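Local coordinates for probable oxidoreductase protein (Rhizobium etli, PDB 4FB5) that probably acts as a nucleotide-dependent oxidoreductase of the GFO/IDH/MocA family, with a Rossmann domain that presumably binds a nicotinamide cofactor, at residues Pro129-Ala134 with Ile373-His378; Ser198-Gly203 with Val249-Ala254; Glu226-Asp231 with His378-Ser383. All coordinates share one frame; numbering follows the deposited sequence.

From the N terminus, residues 129-134 come first, at the start of helix 131-143 in the Rossmann part. They meet 373-378 on helix 367-385, so contact 1 closes a loop holding almost the whole C-terminal domain. Contact 2 lies wholly within that span, joining 198-203, ahead of helix 206-221, to 249-254, ahead of strand 254-261. Contact 3 begins inside contact 2 at strand 225-233 and ends beyond it, and 378-383 also runs past 373-378, so it crosses both other contacts. Contacts 1 and 3 share His378, and helix 367-385 thereby ties the Rossmann part to the large mixed sheet. Pro129 also packs lightly on the backbone of Ser201 and Ala202, linking contacts 1 and 2.

Contact 1. Residues Pro129-Ala134 with Ile373-His378; sequences PAYADA and IEKSVH
Tyr131 and His378 supply the aromatic part of this contact, their rings meeting obliquely with planes at 75° and centroids 5.7 Å apart. The nearest atoms of the pair are CD1 of Tyr131 and CD2 of His378, 3.7 Å apart. Having CG opposite the backbone N (chi1 -164°) carries the phenol away from its own helix and across to helix 367-385.

Packing of methylenes on the phenol lies farther along the same ring. There the chain of Lys375 passes the phenol end, with Lys375 CB 3.8 Å from Tyr131 CE1 and Lys375 CD 3.3 Å from Tyr131 OH. The ammonium group leads away and makes a weak hydrogen bond to Ile392 O. Leu371, one turn before Lys375 on helix 367-385, touches both Tyr131 and Ala134.

The polar part involves the imidazole. Pro129 O lies in the ring plane at its edge, 3.4 Å from His378 CE1, while His378 NE2 approaches Tyr131 N at 3.5 Å. On the other nitrogen, ND1 is hydrogen-bonded to Tyr204 OH, which is likely to fix how the ring is turned. Glu374 OE2 accepts a hydrogen bond from Met127 N, just after the family's EKP sequence ending at Pro126.

No hydrogen bond joins the two segments directly; the start of the Rossmann-domain helix, with Ala130 as N-cap, therefore meets helix 367-385 by van der Waals fit, and directional bonding comes from neighbours such as Tyr204.

Contact 2. Residues Ser198-Gly203 with Val249-Ala254; sequences SELSAG and VENHDA
Glu250 reaches Leu200 with its carboxylate, OE1 accepting the backbone N-H of Leu200 at 3.1 Å with a fairly straight 151° at the hydrogen. The N-H meets OE1 on its anti side, 30° out of the carboxylate plane. Water 1 donates to the same OE1 of Glu250 and accepts from Ser201 N, at 2.6 Å in each case, so one oxygen serves two successive backbone N-H groups, the second through water. The main chain of Glu250 contributes as well: its N donates to Ser198 O at 3.3 Å. Beside this pair, Val249 CG1 packs on Ser198 OG at 3.7 Å, and the amide of Asn251 lies between Ser198 and the carbonyl of Gly203.

In the next shell, OE2 of Glu250 forms a salt bridge with Arg247, which also makes a long, weak ion pair with Glu199. The arginine probably eases the repulsion between Glu199 OE2 and Glu250 OE1, 5.2 Å apart. The receiving turn is shaped by its own bond from Ala202 N to Glu199 O, 2.8 Å. It ends at Gly203, whose backbone angles (phi 155°) would press a CB against the preceding carbonyl O.

A carboxylate from one loop thus holds the opening N-H groups of a short 3-10 turn in another, within the C-terminal domain of the GFO/IDH/MocA family, where these loops lead into helix 206-221 and strand 254-261.

Contact 3. Residues Glu226-Asp231 with His378-Ser383; sequences EAVITD and HAMAQS
Met380, built as selenomethionine, crosses Val228 and Thr230 at about a right angle where helix 367-385 packs on strand 225-233. Met380 CB sits 3.4 Å from Thr230 OG1. Met380 CG, turned opposite the carbonyl carbon (chi1 -65°), reaches Val228 CG2 at 3.8 Å. From there the chain runs extended through SE, and the terminal Met380 CE meets the other branch of the valine, Val228 CG1, also at 3.8 Å. Met259 of strand 254-261 and Leu207 and Leu215 of helix 206-221 also touch this side chain. Val228 CG2 further touches Ala379 CB at 4.1 Å.

Two polar links accompany this packing. Thr230 OG1 donates to Met380 O at 3.1 Å, coming in from the flank of the carbonyl (105° at the oxygen) and tilted from its plane. Thr230 N donates to Ser383 OG at 3.0 Å, though the bond is bent to 131°. Replacing Thr230 by a valine would remove the hydroxyl and is likely to leave Met380 O without its donor from the strand.

The strand and helix axes approach to 6.6 Å. Ile229 and Asp231 turn their side chains to the other face of the sheet, where Ile229 packs on Trp389 and Asp231 forms a salt bridge with Arg260, both of the second subunit. Chemically, then, the helix-covered face combines apolar contacts with hydroxyl bonds to main-chain atoms, whereas the opposite face takes part in subunit association.

Contact 1. Residues Pro129-Ala134 with Ile373-His378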
loop_
_atom_site.group_PDB
_atom_site.type_symbol
_atom_site.label_atom_id
_atom_site.label_comp_id
_atom_site.label_asym_id
_atom_site.label_seq_id
_atom_site.Cartn_x
_atom_site.Cartn_y
_atom_site.Cartn_z
ATOM N N PRO A 129 6.171 -26.010 -28.369
ATOM C CA PRO A 129 5.113 -26.544 -27.487
ATOM C C PRO A 129 5.261 -28.026 -27.166
ATOM O O PRO A 129 4.542 -28.549 -26.306
ATOM C CB PRO A 129 3.817 -26.293 -28.280
ATOM C CG PRO A 129 4.261 -26.003 -29.681
ATOM C CD PRO A 129 5.642 -25.470 -29.635
ATOM N N ALA A 130 6.180 -28.682 -27.867
ATOM C CA ALA A 130 6.467 -30.099 -27.708
ATOM C C ALA A 130 7.946 -30.273 -27.399
ATOM O O ALA A 130 8.822 -29.724 -28.103
ATOM C CB ALA A 130 6.110 -30.848 -28.980
ATOM N N TYR A 131 8.220 -31.057 -26.356
ATOM C CA TYR A 131 9.573 -31.220 -25.828
ATOM C C TYR A 131 10.632 -31.580 -26.869
ATOM O O TYR A 131 11.718 -31.001 -26.865
ATOM C CB TYR A 131 9.584 -32.224 -24.669
ATOM C CG TYR A 131 10.847 -32.147 -23.844
ATOM C CD1 TYR A 131 11.185 -30.975 -23.174
ATOM C CD2 TYR A 131 11.718 -33.231 -23.744
ATOM C CE1 TYR A 131 12.352 -30.883 -22.424
ATOM C CE2 TYR A 131 12.889 -33.145 -22.992
ATOM C CZ TYR A 131 13.199 -31.967 -22.333
ATOM O OH TYR A 131 14.353 -31.850 -21.571
ATOM N N ALA A 132 10.317 -32.520 -27.761
ATOM C CA ALA A 132 11.323 -33.038 -28.703
ATOM C C ALA A 132 11.651 -32.025 -29.789
ATOM O O ALA A 132 12.719 -32.080 -30.427
ATOM C CB ALA A 132 10.892 -34.372 -29.306
ATOM N N ASP A 133 10.751 -31.080 -29.988
ATOM C CA ASP A 133 11.098 -30.008 -30.873
ATOM C C ASP A 133 12.170 -29.148 -30.207
ATOM O O ASP A 133 13.135 -28.728 -30.846
ATOM C CB ASP A 133 9.870 -29.189 -31.235
ATOM C CG ASP A 133 8.932 -29.920 -32.185
ATOM O OD1 ASP A 133 9.258 -29.999 -33.396
ATOM O OD2 ASP A 133 7.861 -30.398 -31.726
ATOM N N ALA A 134 11.994 -28.912 -28.910
ATOM C CA ALA A 134 12.860 -28.045 -28.152
ATOM C C ALA A 134 14.225 -28.690 -28.065
ATOM O O ALA A 134 15.258 -28.021 -28.285
ATOM C CB ALA A 134 12.287 -27.812 -26.777
ATOM N N ILE A 373 13.837 -25.722 -18.212
ATOM C CA ILE A 373 12.621 -25.073 -17.720
ATOM C C ILE A 373 11.356 -25.668 -18.360
ATOM O O ILE A 373 10.375 -26.034 -17.643
ATOM C CB ILE A 373 12.665 -23.547 -17.897
ATOM C CG1 ILE A 373 13.393 -22.919 -16.697
ATOM C CG2 ILE A 373 11.256 -22.985 -17.997
ATOM C CD1 ILE A 373 14.065 -21.573 -16.970
ATOM N N GLU A 374 11.394 -25.835 -19.680
ATOM C CA GLU A 374 10.265 -26.446 -20.317
ATOM C C GLU A 374 10.083 -27.877 -19.921
ATOM O O GLU A 374 8.938 -28.355 -19.800
ATOM C CB GLU A 374 10.323 -26.266 -21.806
ATOM C CG GLU A 374 10.141 -24.771 -22.125
ATOM C CD GLU A 374 10.053 -24.481 -23.589
ATOM O OE1 GLU A 374 9.417 -25.310 -24.271
ATOM O OE2 GLU A 374 10.613 -23.431 -24.035
ATOM N N LYS A 375 11.171 -28.574 -19.649
ATOM C CA LYS A 375 11.013 -29.902 -19.050
ATOM C C LYS A 375 10.091 -29.849 -17.815
ATOM O O LYS A 375 9.116 -30.626 -17.709
ATOM C CB LYS A 375 12.373 -30.505 -18.683
ATOM C CG LYS A 375 12.325 -32.011 -18.558
ATOM C CD LYS A 375 13.678 -32.618 -18.437
ATOM C CE LYS A 375 13.465 -34.079 -18.034
ATOM N NZ LYS A 375 14.408 -34.475 -16.933
ATOM N N SER A 376 10.360 -28.909 -16.900
ATOM C CA SER A 376 9.470 -28.751 -15.715
ATOM C C SER A 376 8.008 -28.443 -16.068
ATOM O O SER A 376 7.111 -28.936 -15.425
ATOM C CB SER A 376 10.039 -27.732 -14.750
ATOM O OG SER A 376 11.472 -27.711 -14.824
ATOM N N VAL A 377 7.781 -27.655 -17.121
ATOM C CA VAL A 377 6.435 -27.403 -17.565
ATOM C C VAL A 377 5.722 -28.695 -17.942
ATOM O O VAL A 377 4.597 -28.961 -17.455
ATOM C CB VAL A 377 6.368 -26.401 -18.729
ATOM C CG1 VAL A 377 4.921 -26.142 -19.095
ATOM C CG2 VAL A 377 7.052 -25.101 -18.351
ATOM N N HIS A 378 6.375 -29.517 -18.783
ATOM C CA HIS A 378 5.723 -30.748 -19.308
ATOM C C HIS A 378 5.375 -31.665 -18.142
ATOM O O HIS A 378 4.282 -32.273 -18.083
ATOM C CB HIS A 378 6.569 -31.415 -20.391
ATOM C CG HIS A 378 6.719 -30.597 -21.652
ATOM N ND1 HIS A 378 5.669 -30.353 -22.516
ATOM C CD2 HIS A 378 7.805 -29.992 -22.207
ATOM C CE1 HIS A 378 6.092 -29.605 -23.527
ATOM N NE2 HIS A 378 7.388 -29.366 -23.364
#

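Contact 2. Residues Ser198-Gly203 with Val249-Ala254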
loop_
_atom_site.group_PDB
_atom_site.type_symbol
_atom_site.label_atom_id
_atom_site.label_comp_id
_atom_site.label_asym_id
_atom_site.label_seq_id
_atom_site.Cartn_x
_atom_site.Cartn_y
_atom_site.Cartn_z
ATOM N N SER A 198 -6.403 -21.214 -26.701
ATOM C CA SER A 198 -7.295 -22.217 -26.143
ATOM C C SER A 198 -7.174 -23.572 -26.830
ATOM O O SER A 198 -7.988 -24.457 -26.599
ATOM C CB SER A 198 -8.737 -21.755 -26.208
ATOM O OG SER A 198 -8.991 -20.818 -25.196
ATOM N N GLU A 199 -6.159 -23.736 -27.663
ATOM C CA GLU A 199 -5.925 -24.985 -28.361
ATOM C C GLU A 199 -4.792 -25.729 -27.692
ATOM O O GLU A 199 -3.704 -25.217 -27.632
ATOM C CB GLU A 199 -5.548 -24.703 -29.811
ATOM C CG GLU A 199 -6.724 -24.340 -30.667
ATOM C CD GLU A 199 -6.368 -24.319 -32.180
ATOM O OE1 GLU A 199 -5.861 -23.251 -32.662
ATOM O OE2 GLU A 199 -6.606 -25.370 -32.877
ATOM N N LEU A 200 -5.054 -26.944 -27.224
ATOM C CA LEU A 200 -4.087 -27.753 -26.524
ATOM C C LEU A 200 -2.855 -27.937 -27.364
ATOM O O LEU A 200 -1.729 -27.894 -26.850
ATOM C CB LEU A 200 -4.677 -29.119 -26.172
ATOM C CG LEU A 200 -3.793 -30.067 -25.339
ATOM C CD1 LEU A 200 -3.439 -29.528 -23.973
ATOM C CD2 LEU A 200 -4.462 -31.363 -25.134
ATOM N N SER A 201 -3.052 -28.112 -28.661
ATOM C CA SER A 201 -1.914 -28.323 -29.520
ATOM C C SER A 201 -1.031 -27.068 -29.639
ATOM O O SER A 201 0.093 -27.137 -30.200
ATOM C CB SER A 201 -2.365 -28.781 -30.914
ATOM O OG SER A 201 -2.931 -27.691 -31.658
ATOM N N ALA A 202 -1.532 -25.917 -29.172
ATOM C CA ALA A 202 -0.720 -24.676 -29.222
ATOM C C ALA A 202 -0.127 -24.285 -27.853
ATOM O O ALA A 202 0.717 -23.390 -27.765
ATOM C CB ALA A 202 -1.483 -23.539 -29.858
ATOM N N GLY A 203 -0.524 -25.013 -26.808
ATOM C CA GLY A 203 0.006 -24.818 -25.481
ATOM C C GLY A 203 -0.990 -25.299 -24.448
ATOM O O GLY A 203 -2.162 -25.431 -24.741
ATOM N N VAL A 249 -13.167 -25.328 -24.770
ATOM C CA VAL A 249 -11.810 -24.967 -24.356
ATOM C C VAL A 249 -11.014 -26.225 -24.036
ATOM O O VAL A 249 -11.495 -27.079 -23.321
ATOM C CB VAL A 249 -11.788 -23.977 -23.155
ATOM C CG1 VAL A 249 -10.364 -23.439 -22.930
ATOM C CG2 VAL A 249 -12.773 -22.815 -23.401
ATOM N N GLU A 250 -9.793 -26.302 -24.563
ATOM C CA GLU A 250 -9.005 -27.545 -24.612
ATOM C C GLU A 250 -7.909 -27.607 -23.532
ATOM O O GLU A 250 -7.344 -28.688 -23.211
ATOM C CB GLU A 250 -8.356 -27.644 -25.993
ATOM C CG GLU A 250 -9.359 -27.978 -27.071
ATOM C CD GLU A 250 -8.757 -28.043 -28.483
ATOM O OE1 GLU A 250 -7.528 -28.199 -28.657
ATOM O OE2 GLU A 250 -9.542 -27.934 -29.448
ATOM N N ASN A 251 -7.708 -26.421 -22.968
ATOM C CA ASN A 251 -6.577 -25.883 -22.280
ATOM C C ASN A 251 -7.037 -25.527 -20.904
ATOM O O ASN A 251 -8.259 -25.519 -20.597
ATOM C CB ASN A 251 -6.362 -24.489 -22.898
ATOM C CG ASN A 251 -5.083 -24.363 -23.550
ATOM O OD1 ASN A 251 -4.323 -25.288 -23.524
ATOM N ND2 ASN A 251 -4.803 -23.244 -24.147
ATOM N N HIS A 252 -6.075 -25.054 -20.130
ATOM C CA HIS A 252 -6.312 -24.653 -18.762
ATOM C C HIS A 252 -5.783 -23.233 -18.520
ATOM O O HIS A 252 -4.635 -22.921 -18.817
ATOM C CB HIS A 252 -5.673 -25.671 -17.828
ATOM C CG HIS A 252 -6.413 -26.961 -17.784
ATOM N ND1 HIS A 252 -6.083 -28.035 -18.590
ATOM C CD2 HIS A 252 -7.516 -27.334 -17.079
ATOM C CE1 HIS A 252 -6.928 -29.026 -18.352
ATOM N NE2 HIS A 252 -7.818 -28.626 -17.454
ATOM N N ASP A 253 -6.626 -22.358 -18.012
ATOM C CA ASP A 253 -6.217 -20.978 -17.810
ATOM C C ASP A 253 -5.617 -20.735 -16.430
ATOM O O ASP A 253 -5.214 -19.633 -16.109
ATOM C CB ASP A 253 -7.378 -20.046 -18.098
ATOM C CG ASP A 253 -7.544 -19.817 -19.583
ATOM O OD1 ASP A 253 -6.583 -19.318 -20.228
ATOM O OD2 ASP A 253 -8.610 -20.147 -20.138
ATOM N N ALA A 254 -5.506 -21.781 -15.633
ATOM C CA ALA A 254 -4.991 -21.640 -14.276
ATOM C C ALA A 254 -4.316 -22.935 -13.790
ATOM O O ALA A 254 -4.794 -24.053 -14.057
ATOM C CB ALA A 254 -6.130 -21.207 -13.299
HETATM O O HOH W 1 -5.280 -28.948 -29.800
#

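Contact 3. Residues Glu226-Asp231 with His378-Ser383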
loop_
_atom_site.group_PDB
_atom_site.type_symbol
_atom_site.label_atom_id
_atom_site.label_comp_id
_atom_site.label_asym_id
_atom_site.label_seq_id
_atom_site.Cartn_x
_atom_site.Cartn_y
_atom_site.Cartn_z
ATOM N N GLU A 226 12.413 -29.779 -9.149
ATOM C CA GLU A 226 12.790 -31.198 -8.990
ATOM C C GLU A 226 11.665 -32.170 -8.818
ATOM O O GLU A 226 11.742 -33.268 -9.332
ATOM C CB GLU A 226 13.860 -31.392 -7.914
ATOM C CG GLU A 226 15.214 -30.802 -8.367
ATOM C CD GLU A 226 16.194 -30.535 -7.196
ATOM O OE1 GLU A 226 15.968 -31.079 -6.063
ATOM O OE2 GLU A 226 17.195 -29.782 -7.431
ATOM N N ALA A 227 10.627 -31.786 -8.108
ATOM C CA ALA A 227 9.417 -32.560 -8.090
ATOM C C ALA A 227 8.289 -31.530 -8.165
ATOM O O ALA A 227 8.498 -30.390 -7.766
ATOM C CB ALA A 227 9.345 -33.359 -6.838
ATOM N N VAL A 228 7.124 -31.914 -8.691
ATOM C CA VAL A 228 5.980 -31.026 -8.877
ATOM C C VAL A 228 4.695 -31.803 -8.716
ATOM O O VAL A 228 4.671 -32.981 -9.016
ATOM C CB VAL A 228 5.961 -30.299 -10.266
ATOM C CG1 VAL A 228 7.240 -29.467 -10.479
ATOM C CG2 VAL A 228 5.723 -31.261 -11.444
ATOM N N ILE A 229 3.641 -31.173 -8.196
ATOM C CA ILE A 229 2.317 -31.716 -8.389
ATOM C C ILE A 229 1.286 -30.588 -8.606
ATOM O O ILE A 229 1.195 -29.652 -7.799
ATOM C CB ILE A 229 1.851 -32.650 -7.305
ATOM C CG1 ILE A 229 0.417 -33.070 -7.638
ATOM C CG2 ILE A 229 1.807 -31.935 -5.958
ATOM C CD1 ILE A 229 -0.049 -34.403 -7.120
ATOM N N THR A 230 0.466 -30.753 -9.650
ATOM C CA THR A 230 -0.287 -29.692 -10.228
ATOM C C THR A 230 -1.798 -29.874 -10.153
ATOM O O THR A 230 -2.292 -30.944 -10.417
ATOM C CB THR A 230 0.128 -29.617 -11.651
ATOM O OG1 THR A 230 1.545 -29.407 -11.683
ATOM C CG2 THR A 230 -0.562 -28.486 -12.359
ATOM N N ASP A 231 -2.517 -28.823 -9.764
ATOM C CA ASP A 231 -3.963 -28.737 -9.949
ATOM C C ASP A 231 -4.186 -27.674 -11.022
ATOM O O ASP A 231 -3.462 -26.678 -11.067
ATOM C CB ASP A 231 -4.700 -28.375 -8.653
ATOM C CG ASP A 231 -6.201 -28.606 -8.770
ATOM O OD1 ASP A 231 -6.608 -29.154 -9.826
ATOM O OD2 ASP A 231 -6.990 -28.250 -7.853
ATOM N N HIS A 378 6.375 -29.517 -18.783
ATOM C CA HIS A 378 5.723 -30.748 -19.308
ATOM C C HIS A 378 5.375 -31.665 -18.142
ATOM O O HIS A 378 4.282 -32.273 -18.083
ATOM C CB HIS A 378 6.569 -31.415 -20.391
ATOM C CG HIS A 378 6.719 -30.597 -21.652
ATOM N ND1 HIS A 378 5.669 -30.353 -22.516
ATOM C CD2 HIS A 378 7.805 -29.992 -22.207
ATOM C CE1 HIS A 378 6.092 -29.605 -23.527
ATOM N NE2 HIS A 378 7.388 -29.366 -23.364
ATOM N N ALA A 379 6.286 -31.692 -17.174
ATOM C CA ALA A 379 6.090 -32.434 -15.914
ATOM C C ALA A 379 4.881 -31.980 -15.138
ATOM O O ALA A 379 4.108 -32.794 -14.628
ATOM C CB ALA A 379 7.298 -32.292 -15.064
HETATM N N MSE A 380 4.688 -30.668 -15.082
HETATM C CA MSE A 380 3.511 -30.129 -14.413
HETATM C C MSE A 380 2.212 -30.574 -15.069
HETATM O O MSE A 380 1.291 -30.972 -14.382
HETATM C CB MSE A 380 3.608 -28.620 -14.287
HETATM C CG MSE A 380 4.752 -28.185 -13.385
HETATM SE SE MSE A 380 5.301 -26.280 -13.582
HETATM C CE MSE A 380 7.069 -26.345 -12.707
ATOM N N ALA A 381 2.140 -30.534 -16.392
ATOM C CA ALA A 381 0.939 -30.992 -17.058
ATOM C C ALA A 381 0.704 -32.502 -16.790
ATOM O O ALA A 381 -0.417 -32.968 -16.395
ATOM C CB ALA A 381 1.035 -30.724 -18.503
ATOM N N GLN A 382 1.772 -33.267 -16.962
ATOM C CA GLN A 382 1.661 -34.683 -16.770
ATOM C C GLN A 382 1.191 -34.840 -15.347
ATOM O O GLN A 382 0.181 -35.526 -15.046
ATOM C CB GLN A 382 3.014 -35.357 -16.981
ATOM C CG GLN A 382 2.926 -36.836 -16.744
ATOM C CD GLN A 382 4.247 -37.594 -16.966
ATOM O OE1 GLN A 382 5.353 -37.029 -16.878
ATOM N NE2 GLN A 382 4.120 -38.914 -17.199
ATOM N N SER A 383 1.896 -34.144 -14.470
ATOM C CA SER A 383 1.567 -34.185 -13.094
ATOM C C SER A 383 0.078 -34.087 -12.831
ATOM O O SER A 383 -0.385 -34.619 -11.819
ATOM C CB SER A 383 2.326 -33.089 -12.388
ATOM O OG SER A 383 1.879 -32.972 -11.064
#